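SsfX3 (Streptomyces sp. SF2575, PDB 3SKV) acts as a salicylyl-acyltransferase in a tetracycline biosynthetic pathway, joining a jelly-roll region to a GDSL/SGNH-type domain that probably carries the acyl transfer. Local coordinates at residues A31-S36 and A176-D181; L96-E101 and A141-D146. The protein carries 1 engineered substitution. All blocks are in the same frame, centred on the assembly; numbering follows the deposited sequence.

Contact 1: residues A31-S36 and A176-D181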
loop_
_atom_site.group_PDB
_atom_site.type_symbol
_atom_site.label_atom_id
_atom_site.label_comp_id
_atom_site.label_asym_id
_atom_site.label_seq_id
_atom_site.Cartn_x
_atom_site.Cartn_y
_atom_site.Cartn_z
ATOM N N ALA A 31 28.382 -20.572 13.532
ATOM C CA ALA A 31 27.246 -21.120 14.266
ATOM C C ALA A 31 25.872 -20.530 13.887
ATOM O O ALA A 31 24.869 -21.268 13.933
ATOM C CB ALA A 31 27.488 -20.981 15.762
ATOM N N ASP A 32 25.829 -19.216 13.534
ATOM C CA ASP A 32 24.627 -18.469 13.169
ATOM C C ASP A 32 23.639 -19.270 12.343
ATOM O O ASP A 32 24.038 -20.081 11.499
ATOM C CB ASP A 32 24.984 -17.166 12.435
ATOM C CG ASP A 32 25.676 -16.115 13.286
ATOM O OD1 ASP A 32 25.745 -16.298 14.541
ATOM O OD2 ASP A 32 26.135 -15.096 12.710
ATOM N N ARG A 33 22.349 -19.063 12.596
ATOM C CA ARG A 33 21.319 -19.777 11.850
ATOM C C ARG A 33 21.030 -19.024 10.530
ATOM O O ARG A 33 20.619 -17.877 10.562
ATOM C CB ARG A 33 20.055 -19.944 12.707
ATOM C CG ARG A 33 19.086 -20.938 12.106
ATOM C CD ARG A 33 17.745 -20.953 12.795
ATOM N NE ARG A 33 16.817 -21.786 12.039
ATOM C CZ ARG A 33 15.764 -22.398 12.560
ATOM N NH1 ARG A 33 15.490 -22.276 13.851
ATOM N NH2 ARG A 33 14.978 -23.147 11.794
ATOM N N SER A 34 21.315 -19.652 9.389
ATOM C CA SER A 34 21.067 -19.080 8.071
ATOM C C SER A 34 19.683 -19.510 7.603
ATOM O O SER A 34 19.351 -20.687 7.667
ATOM C CB SER A 34 22.125 -19.513 7.070
ATOM O OG SER A 34 21.843 -18.892 5.826
ATOM N N VAL A 35 18.870 -18.546 7.174
ATOM C CA VAL A 35 17.491 -18.787 6.763
ATOM C C VAL A 35 17.258 -18.335 5.329
ATOM O O VAL A 35 17.490 -17.170 5.000
ATOM C CB VAL A 35 16.475 -18.125 7.761
ATOM C CG1 VAL A 35 15.014 -18.392 7.351
ATOM C CG2 VAL A 35 16.742 -18.566 9.221
ATOM N N SER A 36 16.765 -19.246 4.481
ATOM C CA SER A 36 16.440 -18.894 3.098
ATOM C C SER A 36 15.250 -17.937 3.064
ATOM O O SER A 36 14.328 -18.115 3.858
ATOM C CB SER A 36 16.112 -20.139 2.287
ATOM O OG SER A 36 15.483 -19.780 1.065
ATOM N N ALA A 176 18.658 -20.375 17.705
ATOM C CA ALA A 176 17.408 -19.628 17.819
ATOM C C ALA A 176 16.261 -20.402 17.137
ATOM O O ALA A 176 16.484 -21.074 16.111
ATOM C CB ALA A 176 17.546 -18.248 17.176
ATOM N N THR A 177 15.050 -20.290 17.718
ATOM C CA THR A 177 13.823 -20.887 17.208
ATOM C C THR A 177 13.327 -20.083 15.990
ATOM O O THR A 177 13.571 -18.875 15.878
ATOM C CB THR A 177 12.726 -20.839 18.288
ATOM O OG1 THR A 177 12.438 -19.472 18.584
ATOM C CG2 THR A 177 13.111 -21.583 19.568
ATOM N N LEU A 178 12.607 -20.750 15.098
ATOM C CA LEU A 178 12.038 -20.100 13.927
ATOM C C LEU A 178 10.682 -20.717 13.719
ATOM O O LEU A 178 10.577 -21.928 13.515
ATOM C CB LEU A 178 12.955 -20.269 12.699
ATOM C CG LEU A 178 12.444 -19.710 11.358
ATOM C CD1 LEU A 178 12.219 -18.164 11.397
ATOM C CD2 LEU A 178 13.359 -20.104 10.243
ATOM N N GLU A 179 9.634 -19.903 13.839
ATOM C CA GLU A 179 8.256 -20.384 13.691
ATOM C C GLU A 179 7.465 -19.506 12.764
ATOM O O GLU A 179 7.755 -18.316 12.654
ATOM C CB GLU A 179 7.539 -20.448 15.055
ATOM C CG GLU A 179 8.147 -21.386 16.086
ATOM C CD GLU A 179 7.355 -21.472 17.384
ATOM O OE1 GLU A 179 7.173 -20.424 18.050
ATOM O OE2 GLU A 179 6.878 -22.584 17.712
ATOM N N LYS A 180 6.442 -20.081 12.121
ATOM C CA LYS A 180 5.536 -19.340 11.249
ATOM C C LYS A 180 4.594 -18.501 12.111
ATOM O O LYS A 180 4.122 -18.977 13.154
ATOM C CB LYS A 180 4.704 -20.320 10.398
ATOM C CG LYS A 180 3.980 -19.668 9.224
ATOM C CD LYS A 180 3.011 -20.619 8.562
ATOM C CE LYS A 180 3.457 -20.964 7.163
ATOM N NZ LYS A 180 3.740 -22.413 6.993
ATOM N N ASP A 181 4.296 -17.272 11.670
ATOM C CA ASP A 181 3.289 -16.445 12.312
ATOM C C ASP A 181 1.964 -17.000 11.783
ATOM O O ASP A 181 1.700 -16.911 10.580
ATOM C CB ASP A 181 3.454 -14.966 11.938
ATOM C CG ASP A 181 2.262 -14.095 12.298
ATOM O OD1 ASP A 181 1.666 -14.308 13.387
ATOM O OD2 ASP A 181 1.946 -13.185 11.518
#
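Arg33 and Val35, both directed toward the opposing segment, meet Ala176 and Leu178 where two sheets of the N-terminal jelly roll come together. Strand 33-35 is hydrogen-bonded to strand 164-172, and Val35 rests on Val170 and Leu172; segment 176-181 pairs instead with strand 86-91, so side chains alone bridge the contact from the first segment. With CG anti to the backbone N (chi1 -167°) and the chain drawn out straight to NE, Arg33 spans the gap and delivers its guanidinium to the backbone of the other segment. Arg33 NH1 donates to Ala176 O at 2.7 Å, a moderately bent bond (149° at the hydrogen) that lies in the plane of the carbonyl as well as in that of the guanidinium. The same oxygen is grazed by the aliphatic part of the side chain, Arg33 CD lying 3.5 Å from Ala176 O. Leu178 crosses the arginine obliquely and lays its CB over one guanidinium face, toward the rim, 3.4 Å from Arg33 NH1. Farther out, Leu178 CD2 approaches Arg33 NH2 at 3.8 Å and meets Val35 tip to tip, lying 3.7 Å from Val35 CG1 and 3.9 Å from Val35 CG2. The leucine thus touches both the flat charged group and the valine methyls. Across these two segments the arginine charge is met by a neutral carbonyl rather than a carboxylate, which implies a polar, directional link through one N-H, backed by apolar contact, rather than a salt bridge.

Contact 2: residues L96-E101 and A141-D146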
loop_
_atom_site.group_PDB
_atom_site.type_symbol
_atom_site.label_atom_id
_atom_site.label_comp_id
_atom_site.label_asym_id
_atom_site.label_seq_id
_atom_site.Cartn_x
_atom_site.Cartn_y
_atom_site.Cartn_z
ATOM N N LEU A 96 18.900 -9.919 14.295
ATOM C CA LEU A 96 18.622 -10.388 12.952
ATOM C C LEU A 96 19.458 -9.686 11.938
ATOM O O LEU A 96 19.814 -8.511 12.096
ATOM C CB LEU A 96 17.115 -10.438 12.566
ATOM C CG LEU A 96 16.325 -9.172 12.210
ATOM C CD1 LEU A 96 16.722 -8.576 10.839
ATOM C CD2 LEU A 96 14.880 -9.514 12.104
ATOM N N ALA A 97 19.734 -10.387 10.868
ATOM C CA ALA A 97 20.509 -9.828 9.759
ATOM C C ALA A 97 19.832 -10.202 8.464
ATOM O O ALA A 97 19.309 -11.304 8.351
ATOM C CB ALA A 97 21.945 -10.336 9.794
ATOM N N VAL A 98 19.765 -9.266 7.522
ATOM C CA VAL A 98 19.157 -9.479 6.210
ATOM C C VAL A 98 20.136 -9.025 5.132
ATOM O O VAL A 98 20.637 -7.904 5.192
ATOM C CB VAL A 98 17.785 -8.779 6.031
ATOM C CG1 VAL A 98 17.213 -9.050 4.636
ATOM C CG2 VAL A 98 16.791 -9.213 7.095
ATOM N N ARG A 99 20.421 -9.913 4.166
ATOM C CA ARG A 99 21.233 -9.634 2.996
ATOM C C ARG A 99 20.234 -9.168 1.915
ATOM O O ARG A 99 19.314 -9.905 1.535
ATOM C CB ARG A 99 22.045 -10.854 2.557
ATOM C CG ARG A 99 23.025 -10.483 1.475
ATOM C CD ARG A 99 23.956 -11.614 1.181
ATOM N NE ARG A 99 24.601 -11.400 -0.110
ATOM C CZ ARG A 99 24.990 -12.377 -0.910
ATOM N NH1 ARG A 99 24.824 -13.645 -0.549
ATOM N NH2 ARG A 99 25.547 -12.101 -2.079
ATOM N N TYR A 100 20.395 -7.922 1.473
ATOM C CA TYR A 100 19.451 -7.290 0.575
ATOM C C TYR A 100 20.091 -6.462 -0.527
ATOM O O TYR A 100 21.300 -6.198 -0.541
ATOM C CB TYR A 100 18.508 -6.377 1.419
ATOM C CG TYR A 100 19.185 -5.109 1.912
ATOM C CD1 TYR A 100 19.956 -5.113 3.067
ATOM C CD2 TYR A 100 19.083 -3.912 1.200
ATOM C CE1 TYR A 100 20.608 -3.958 3.507
ATOM C CE2 TYR A 100 19.723 -2.748 1.636
ATOM C CZ TYR A 100 20.490 -2.777 2.788
ATOM O OH TYR A 100 21.127 -1.632 3.225
ATOM N N GLU A 101 19.221 -5.977 -1.410
ATOM C CA GLU A 101 19.532 -5.066 -2.499
ATOM C C GLU A 101 18.275 -4.222 -2.672
ATOM O O GLU A 101 17.174 -4.777 -2.789
ATOM C CB GLU A 101 19.894 -5.817 -3.783
ATOM C CG GLU A 101 20.505 -4.889 -4.830
ATOM C CD GLU A 101 20.657 -5.428 -6.240
ATOM O OE1 GLU A 101 20.065 -6.490 -6.552
ATOM O OE2 GLU A 101 21.355 -4.766 -7.043
ATOM N N ALA A 141 23.955 -5.504 -0.028
ATOM C CA ALA A 141 24.237 -5.028 1.326
ATOM C C ALA A 141 23.672 -5.915 2.428
ATOM O O ALA A 141 22.888 -6.831 2.170
ATOM C CB ALA A 141 23.731 -3.597 1.484
ATOM N N GLU A 142 24.101 -5.647 3.662
ATOM C CA GLU A 142 23.665 -6.390 4.826
ATOM C C GLU A 142 23.204 -5.452 5.925
ATOM O O GLU A 142 23.906 -4.524 6.328
ATOM C CB GLU A 142 24.741 -7.362 5.314
ATOM C CG GLU A 142 24.142 -8.562 6.029
ATOM C CD GLU A 142 25.132 -9.389 6.826
ATOM O OE1 GLU A 142 25.316 -9.087 8.028
ATOM O OE2 GLU A 142 25.696 -10.359 6.269
ATOM N N LEU A 143 22.002 -5.695 6.373
ATOM C CA LEU A 143 21.268 -4.966 7.400
ATOM C C LEU A 143 21.457 -5.782 8.683
ATOM O O LEU A 143 21.348 -7.005 8.649
ATOM C CB LEU A 143 19.807 -4.999 6.904
ATOM C CG LEU A 143 18.618 -4.646 7.747
ATOM C CD1 LEU A 143 17.475 -4.187 6.832
ATOM C CD2 LEU A 143 18.120 -5.867 8.517
ATOM N N HIS A 144 21.788 -5.126 9.794
ATOM C CA HIS A 144 21.956 -5.840 11.049
ATOM C C HIS A 144 21.237 -5.113 12.142
ATOM O O HIS A 144 21.550 -3.958 12.428
ATOM C CB HIS A 144 23.430 -6.109 11.395
ATOM C CG HIS A 144 23.589 -6.935 12.634
ATOM N ND1 HIS A 144 23.816 -8.301 12.571
ATOM C CD2 HIS A 144 23.519 -6.565 13.934
ATOM C CE1 HIS A 144 23.890 -8.713 13.826
ATOM N NE2 HIS A 144 23.697 -7.707 14.682
ATOM N N VAL A 145 20.244 -5.785 12.735
ATOM C CA VAL A 145 19.441 -5.249 13.828
ATOM C C VAL A 145 19.776 -6.074 15.049
ATOM O O VAL A 145 19.419 -7.247 15.139
ATOM C CB VAL A 145 17.912 -5.221 13.529
ATOM C CG1 VAL A 145 17.139 -4.533 14.653
ATOM C CG2 VAL A 145 17.628 -4.541 12.208
ATOM N N ASP A 146 20.529 -5.475 15.954
ATOM C CA ASP A 146 20.913 -6.136 17.194
ATOM C C ASP A 146 20.082 -5.519 18.278
ATOM O O ASP A 146 19.431 -4.508 18.056
ATOM C CB ASP A 146 22.417 -5.931 17.473
ATOM C CG ASP A 146 23.077 -6.985 18.344
ATOM O OD1 ASP A 146 22.347 -7.686 19.108
ATOM O OD2 ASP A 146 24.329 -7.086 18.303
#
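At one margin of the jelly roll's four-stranded antiparallel sheet, strand 96-103 pairs with the outermost strand 141-145, matching Leu96 with Val145, Val98 with Leu143 and Tyr100 with Ala141. Each of these hydrogen-bonded pairs is joined by two backbone bonds; the non-hydrogen-bonded pairs, Ala97 with His144 and Arg99 with Glu142, alternate with them. The side chains of the first set share one face of the sheet. There the Tyr100 ring, folded back by a chi1 of 73° that sets CG between the backbone N and the carbonyl carbon, covers the Ala141 methyl: CB is 4.0 Å from the ring centroid in a CH-pi contact. Leu143 crosses the tyrosine at about a right angle, its CB 3.6 Å from Tyr100 CE1, while its CD2 reaches Leu96 CD1 at 3.8 Å and lies alongside Val98. The Tyr100 hydroxyl is hydrogen-bonded to Lys136 N, and the ring also meets that of Phe165. A leucine in place of Tyr100 would probably deprive Lys136 N of this partner and open a gap over the Ala141 methyl. On the other face, Arg99 and Glu142 leave their charged ends apart, pairing with Asp140 and Arg171 respectively. Midway along the strands, at the edge of the Tyr100 ring and near its plane, Leu143 N donates to Val98 O at 2.9 Å with an almost perfectly straight N-H...O angle of 179°.

In the fold
From the N terminus, the chain first lays down segment 31-36, already an edge strand of the jelly roll and one half of contact 1, and runs on through the rest of it. Segments 96-101 and 141-146 then close the shorter loop of contact 2, with 39 residues between them; segment 176-181 returns to 31-36 and closes the longer one, so contact 2 is nested wholly inside contact 1. Both involve the same four-stranded sheet, whose outermost strands are 33-35 and 141-145. Contact 2 joins neighbouring strands within that sheet, whereas contact 1 ties its other margin to the second sheet. The contacts' centres lie about 14 Å apart, and their nearest atoms, about 7 Å apart, do not touch. Beyond 181 the chain enters the parallel sheet, beginning with strand 187-192.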